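Local coordinates for protein 4-hydroxybutyrate coenzyme A transferase (Shewanella oneidensis, PDB 2OAS) that probably transfers coenzyme A from an acyl-CoA to a carboxylic acid, as a 4-hydroxybutyrate CoA-transferase of the acetyl-CoA hydrolase/transferase family, at residues L191-H196 with V348-S353; N305-V310 with G314-D319. All coordinates share one frame; numbering follows the deposited sequence.

Contact 1 (L191-H196 with V348-S353)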
loop_
_atom_site.group_PDB
_atom_site.type_symbol
_atom_site.label_atom_id
_atom_site.label_comp_id
_atom_site.label_asym_id
_atom_site.label_seq_id
_atom_site.Cartn_x
_atom_site.Cartn_y
_atom_site.Cartn_z
ATOM N N LEU A 191 16.090 -7.495 -23.556
ATOM C CA LEU A 191 15.346 -8.295 -24.513
ATOM C C LEU A 191 14.765 -9.525 -23.833
ATOM O O LEU A 191 13.591 -9.855 -24.015
ATOM C CB LEU A 191 16.251 -8.740 -25.665
ATOM C CG LEU A 191 15.938 -8.207 -27.069
ATOM C CD1 LEU A 191 14.512 -8.604 -27.459
ATOM C CD2 LEU A 191 16.114 -6.684 -27.091
ATOM N N ALA A 192 15.594 -10.204 -23.051
ATOM C CA ALA A 192 15.176 -11.402 -22.349
ATOM C C ALA A 192 13.977 -11.094 -21.461
ATOM O O ALA A 192 12.949 -11.762 -21.540
ATOM C CB ALA A 192 16.332 -11.950 -21.521
ATOM N N ILE A 193 14.104 -10.074 -20.620
ATOM C CA ILE A 193 13.016 -9.685 -19.735
ATOM C C ILE A 193 11.788 -9.270 -20.540
ATOM O O ILE A 193 10.658 -9.572 -20.165
ATOM C CB ILE A 193 13.436 -8.512 -18.852
ATOM C CG1 ILE A 193 14.653 -8.918 -18.023
ATOM C CG2 ILE A 193 12.274 -8.076 -17.986
ATOM C CD1 ILE A 193 15.350 -7.764 -17.346
ATOM N N GLY A 194 12.018 -8.576 -21.649
ATOM C CA GLY A 194 10.922 -8.136 -22.477
ATOM C C GLY A 194 10.110 -9.309 -22.965
ATOM O O GLY A 194 8.882 -9.269 -22.968
ATOM N N GLN A 195 10.803 -10.370 -23.365
ATOM C CA GLN A 195 10.145 -11.570 -23.869
ATOM C C GLN A 195 9.313 -12.249 -22.794
ATOM O O GLN A 195 8.169 -12.631 -23.034
ATOM C CB GLN A 195 11.192 -12.547 -24.408
ATOM C CG GLN A 195 12.138 -11.936 -25.435
ATOM C CD GLN A 195 13.199 -12.916 -25.919
ATOM O OE1 GLN A 195 13.908 -13.539 -25.113
ATOM N NE2 GLN A 195 13.316 -13.060 -27.236
ATOM N N HIS A 196 9.884 -12.402 -21.608
ATOM C CA HIS A 196 9.162 -13.046 -20.519
ATOM C C HIS A 196 7.893 -12.292 -20.173
ATOM O O HIS A 196 6.824 -12.892 -20.074
ATOM C CB HIS A 196 10.044 -13.157 -19.275
ATOM C CG HIS A 196 11.204 -14.088 -19.436
ATOM N ND1 HIS A 196 11.056 -15.404 -19.819
ATOM C CD2 HIS A 196 12.532 -13.898 -19.247
ATOM C CE1 HIS A 196 12.243 -15.984 -19.859
ATOM N NE2 HIS A 196 13.154 -15.091 -19.516
ATOM N N VAL A 348 3.567 -6.753 -12.647
ATOM C CA VAL A 348 4.850 -7.380 -12.800
ATOM C C VAL A 348 5.963 -6.407 -12.462
ATOM O O VAL A 348 5.962 -5.252 -12.908
ATOM C CB VAL A 348 5.060 -7.895 -14.252
ATOM C CG1 VAL A 348 6.470 -8.386 -14.444
ATOM C CG2 VAL A 348 4.094 -9.035 -14.550
ATOM N N ILE A 349 6.903 -6.886 -11.654
ATOM C CA ILE A 349 8.065 -6.111 -11.269
ATOM C C ILE A 349 9.196 -6.713 -12.085
ATOM O O ILE A 349 9.604 -7.842 -11.823
ATOM C CB ILE A 349 8.403 -6.276 -9.783
ATOM C CG1 ILE A 349 7.317 -5.642 -8.927
ATOM C CG2 ILE A 349 9.709 -5.578 -9.472
ATOM C CD1 ILE A 349 7.372 -4.141 -8.947
ATOM N N ALA A 350 9.672 -5.958 -13.079
ATOM C CA ALA A 350 10.744 -6.394 -13.973
ATOM C C ALA A 350 12.063 -5.696 -13.676
ATOM O O ALA A 350 12.129 -4.470 -13.620
ATOM C CB ALA A 350 10.349 -6.137 -15.419
ATOM N N LEU A 351 13.113 -6.485 -13.492
ATOM C CA LEU A 351 14.425 -5.915 -13.221
ATOM C C LEU A 351 15.532 -6.893 -13.579
ATOM O O LEU A 351 15.318 -8.100 -13.628
ATOM C CB LEU A 351 14.543 -5.528 -11.753
ATOM C CG LEU A 351 14.678 -6.643 -10.713
ATOM C CD1 LEU A 351 14.762 -5.990 -9.352
ATOM C CD2 LEU A 351 13.505 -7.601 -10.765
ATOM N N PRO A 352 16.730 -6.377 -13.873
ATOM C CA PRO A 352 17.866 -7.248 -14.222
ATOM C C PRO A 352 18.245 -8.105 -13.012
ATOM O O PRO A 352 18.198 -7.626 -11.892
ATOM C CB PRO A 352 18.965 -6.246 -14.562
ATOM C CG PRO A 352 18.207 -5.068 -15.093
ATOM C CD PRO A 352 17.058 -4.960 -14.121
ATOM N N SER A 353 18.617 -9.359 -13.219
ATOM C CA SER A 353 18.988 -10.191 -12.070
ATOM C C SER A 353 20.165 -9.586 -11.295
ATOM O O SER A 353 20.294 -9.814 -10.098
ATOM C CB SER A 353 19.342 -11.623 -12.501
ATOM O OG SER A 353 20.544 -11.686 -13.253
#
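A small apolar helix-on-strand contact, carried by Ile-193 against Ala-350, packs helix 188-200 onto the C-terminal end of strand 346-350 in the six-stranded mixed sheet. No hydrogen bond crosses it; the two segments bury 126 Å² in all. Ile-193 is directed toward the strand and divides its two branches between strand and loop. Its CG2, anti to the backbone N (CG1 being the branch beside N, chi1 -59°), meets the CB of Ala-350 methyl to methyl at 3.7 Å. The longer branch runs on extended, and its CD1 lies 3.7 Å from the backbone O of Leu-351, next to the start of Pro-352, where the chain has left the sheet. Leu-351 turns its side chain away from the helix, so Ile-193 touches this residue through its carbonyl. Ile-214 of helix 213-220 packs against Ile-193, Ala-350 and Pro-352 alike, adding to the apolar cluster, while Val-384 of the neighbouring strand also covers Ala-350. Pro-352 also touches Arg-362, a CoA-binding residue. This is the layered packing of an alpha/beta domain, with a helix laid on a largely parallel sheet close to where the strand end leads toward the coenzyme A pocket.

Contact 2 (N305-V310 with G314-D319); sequences NSALQV and GQVCAD. With COA (coenzyme A), chain C.
Strands 309-311 and 316-317 form an antiparallel hairpin with a classic beta bulge, in which Leu-308 and Gln-309 both face Cys-317. The O of Cys-317 accepts two bonds: Leu-308 N approaches in the carbonyl plane at 2.9 Å, and Gln-309 N, tilted 17° from that plane, gives the straighter N-H at 3.0 Å. In return Cys-317 N donates to Gln-309 O at 2.9 Å, closing the hydrogen-bonded pair. Val-310 and Val-316 follow as a non-hydrogen-bonded pair, where the CA of Val-310 makes a CA-H...O contact with Gln-315 O.

Beside the valines, CG1 of Val-316, the branch trans to N (chi1 178°), reaches the methyl of Ala-307 at 3.6 Å. Leu-308 forks between protein and cofactor. Its CD1 lies against the backbone C of Ala-318, while CD2 touches the pantetheine methyl CDP of coenzyme A at 3.5 Å and also nears C8A of the adenine. With an alanine here both methyls go, which is likely to leave CDP and the adenine at C8A without this apolar cover and to open a gap beside the backbone of Ala-318. The backbone O of Leu-308 takes a nearly straight bond from the adenine amino group N6A, 2.6 Å away, and the other geminal methyl, CEP, sits 3.6 Å from the CB of Ala-318.

The OE1 of Gln-309 is hydrogen-bonded to Ser-368 N, and Asp-319 forms a salt bridge with Arg-377 of the second subunit. Flanked by strand 363-364 beside 309-311 and strand 373-375 beside 316-317, the hairpin is the centre of a four-stranded mixed sheet, with Gln-332 of helix 332-341 packed on Val-316 and Ala-318.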
loop_
_atom_site.group_PDB
_atom_site.type_symbol
_atom_site.label_atom_id
_atom_site.label_comp_id
_atom_site.label_asym_id
_atom_site.label_seq_id
_atom_site.Cartn_x
_atom_site.Cartn_y
_atom_site.Cartn_z
ATOM N N ASN A 305 6.295 -2.507 -13.788
ATOM C CA ASN A 305 7.219 -1.547 -13.198
ATOM C C ASN A 305 8.565 -2.195 -12.919
ATOM O O ASN A 305 8.752 -3.387 -13.162
ATOM C CB ASN A 305 6.621 -1.001 -11.899
ATOM C CG ASN A 305 5.367 -0.185 -12.144
ATOM O OD1 ASN A 305 5.436 1.028 -12.365
ATOM N ND2 ASN A 305 4.211 -0.851 -12.133
ATOM N N SER A 306 9.496 -1.416 -12.390
ATOM C CA SER A 306 10.819 -1.947 -12.098
ATOM C C SER A 306 11.192 -1.768 -10.635
ATOM O O SER A 306 10.435 -1.194 -9.852
ATOM C CB SER A 306 11.865 -1.275 -12.989
ATOM O OG SER A 306 13.123 -1.904 -12.830
ATOM N N ALA A 307 12.365 -2.262 -10.272
ATOM C CA ALA A 307 12.835 -2.167 -8.899
ATOM C C ALA A 307 14.364 -2.206 -8.802
ATOM O O ALA A 307 15.050 -2.602 -9.732
ATOM C CB ALA A 307 12.241 -3.284 -8.076
ATOM N N LEU A 308 14.879 -1.800 -7.653
ATOM C CA LEU A 308 16.305 -1.792 -7.416
ATOM C C LEU A 308 16.755 -3.050 -6.682
ATOM O O LEU A 308 17.753 -3.649 -7.038
ATOM C CB LEU A 308 16.690 -0.569 -6.583
ATOM C CG LEU A 308 16.361 0.764 -7.253
ATOM C CD1 LEU A 308 16.461 1.872 -6.225
ATOM C CD2 LEU A 308 17.287 1.003 -8.447
ATOM N N GLN A 309 16.023 -3.442 -5.652
ATOM C CA GLN A 309 16.380 -4.631 -4.878
ATOM C C GLN A 309 15.140 -5.356 -4.347
ATOM O O GLN A 309 14.180 -4.732 -3.881
ATOM C CB GLN A 309 17.288 -4.229 -3.711
ATOM C CG GLN A 309 17.667 -5.347 -2.740
ATOM C CD GLN A 309 18.549 -4.845 -1.578
ATOM O OE1 GLN A 309 18.134 -3.981 -0.788
ATOM N NE2 GLN A 309 19.766 -5.379 -1.483
ATOM N N VAL A 310 15.172 -6.685 -4.425
ATOM C CA VAL A 310 14.070 -7.525 -3.951
ATOM C C VAL A 310 14.596 -8.636 -3.045
ATOM O O VAL A 310 15.577 -9.297 -3.395
ATOM C CB VAL A 310 13.351 -8.186 -5.127
ATOM C CG1 VAL A 310 12.117 -8.895 -4.629
ATOM C CG2 VAL A 310 13.003 -7.139 -6.190
ATOM N N GLY A 314 9.897 -11.231 -1.237
ATOM C CA GLY A 314 9.056 -10.462 -2.116
ATOM C C GLY A 314 8.984 -8.994 -1.736
ATOM O O GLY A 314 8.222 -8.256 -2.354
ATOM N N GLN A 315 9.727 -8.547 -0.718
ATOM C CA GLN A 315 9.679 -7.119 -0.375
ATOM C C GLN A 315 10.451 -6.358 -1.448
ATOM O O GLN A 315 11.601 -6.658 -1.723
ATOM C CB GLN A 315 10.276 -6.826 1.005
ATOM C CG GLN A 315 9.554 -7.498 2.174
ATOM C CD GLN A 315 9.928 -6.884 3.517
ATOM O OE1 GLN A 315 9.430 -5.825 3.889
ATOM N NE2 GLN A 315 10.830 -7.554 4.251
ATOM N N VAL A 316 9.798 -5.375 -2.048
ATOM C CA VAL A 316 10.360 -4.592 -3.131
ATOM C C VAL A 316 10.854 -3.200 -2.745
ATOM O O VAL A 316 10.120 -2.402 -2.141
ATOM C CB VAL A 316 9.311 -4.449 -4.246
ATOM C CG1 VAL A 316 9.844 -3.586 -5.394
ATOM C CG2 VAL A 316 8.911 -5.834 -4.744
ATOM N N CYS A 317 12.107 -2.921 -3.104
ATOM C CA CYS A 317 12.744 -1.634 -2.845
ATOM C C CYS A 317 13.004 -1.001 -4.188
ATOM O O CYS A 317 13.683 -1.593 -5.022
ATOM C CB CYS A 317 14.075 -1.813 -2.138
ATOM S SG CYS A 317 15.020 -0.279 -2.086
ATOM N N ALA A 318 12.488 0.203 -4.403
ATOM C CA ALA A 318 12.655 0.852 -5.697
ATOM C C ALA A 318 12.917 2.359 -5.662
ATOM O O ALA A 318 12.944 3.012 -6.712
ATOM C CB ALA A 318 11.429 0.560 -6.557
ATOM N N ASP A 319 13.104 2.909 -4.462
ATOM C CA ASP A 319 13.361 4.345 -4.326
ATOM C C ASP A 319 14.772 4.648 -3.792
ATOM O O ASP A 319 15.182 5.804 -3.726
ATOM C CB ASP A 319 12.305 4.988 -3.413
ATOM C CG ASP A 319 12.521 4.671 -1.940
ATOM O OD1 ASP A 319 12.897 3.524 -1.619
ATOM O OD2 ASP A 319 12.300 5.573 -1.101
HETATM N N1A COA C . 22.373 -2.576 -5.465
HETATM C C2A COA C . 23.519 -1.731 -5.797
HETATM N N3A COA C . 23.351 -0.943 -7.035
HETATM C C4A COA C . 22.138 -1.028 -7.868
HETATM C C5A COA C . 21.009 -1.854 -7.523
HETATM C C6A COA C . 21.155 -2.663 -6.290
HETATM N N6A COA C . 20.110 -3.520 -5.870
HETATM N N7A COA C . 20.013 -1.734 -8.478
HETATM C C8A COA C . 20.526 -0.807 -9.402
HETATM N N9A COA C . 21.819 -0.355 -9.050
HETATM C C1B COA C . 22.672 0.581 -9.753
HETATM C C2B COA C . 23.032 0.326 -11.249
HETATM O O2B COA C . 24.353 -0.040 -11.431
HETATM C C3B COA C . 22.644 1.589 -12.016
HETATM O O3B COA C . 23.792 2.113 -12.757
HETATM P P3B COA C . 23.735 3.412 -13.660
HETATM O O7A COA C . 22.708 3.385 -14.719
HETATM O O8A COA C . 23.468 4.598 -12.791
HETATM O O9A COA C . 25.050 3.607 -14.253
HETATM C C4B COA C . 22.083 2.542 -11.031
HETATM O O4B COA C . 22.109 1.945 -9.724
HETATM C C5B COA C . 20.683 2.852 -11.713
HETATM O O5B COA C . 19.860 1.676 -11.784
HETATM P P1A COA C . 18.740 1.304 -12.953
HETATM O O1A COA C . 19.269 1.278 -14.288
HETATM O O2A COA C . 18.085 -0.034 -12.694
HETATM O O3A COA C . 17.687 2.466 -12.761
HETATM P P2A COA C . 16.383 2.598 -13.599
HETATM O O4A COA C . 16.395 3.874 -14.309
HETATM O O5A COA C . 16.262 1.531 -14.574
HETATM O O6A COA C . 15.150 2.422 -12.820
HETATM C CBP COA C . 13.761 2.318 -10.710
HETATM C CCP COA C . 14.658 1.525 -11.825
HETATM C CDP COA C . 14.999 3.089 -10.131
HETATM C CEP COA C . 13.195 1.319 -9.609
HETATM C CAP COA C . 12.640 3.386 -11.372
HETATM O OAP COA C . 11.750 2.443 -12.044
HETATM C C9P COA C . 11.814 4.157 -10.336
HETATM O O9P COA C . 12.080 5.336 -10.157
HETATM N N8P COA C . 10.780 3.458 -9.662
HETATM C C7P COA C . 9.809 3.864 -8.655
HETATM C C6P COA C . 8.286 3.674 -9.000
HETATM C C5P COA C . 7.664 4.765 -9.770
HETATM O O5P COA C . 6.529 5.163 -9.485
HETATM N N4P COA C . 8.478 5.305 -10.829
HETATM C C3P COA C . 8.242 6.379 -11.782
HETATM C C2P COA C . 6.883 6.332 -12.578
HETATM S S1P COA C . 5.933 7.875 -12.459
#

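From the N terminus, the chain first builds the eight-stranded parallel sheet, then enters helix 188-200, which opens the long loop closed by contact 1 at strand 346-350, 152 residues on. Contact 2 is nested inside that loop as a local hairpin with only three residues between its segments. The two meet directly: strands 301-305 and 346-350 are parallel neighbours, Ala-350 N is hydrogen-bonded to Asn-305 O, and Ser-306 OG to Ala-350 O. Ile-349 and Leu-351 also pack on Ala-307. The six-stranded sheet, its helix layer and the CoA-binding hairpin are thereby joined, the centres of contact 1 and contact 2 lying about 13 Å apart.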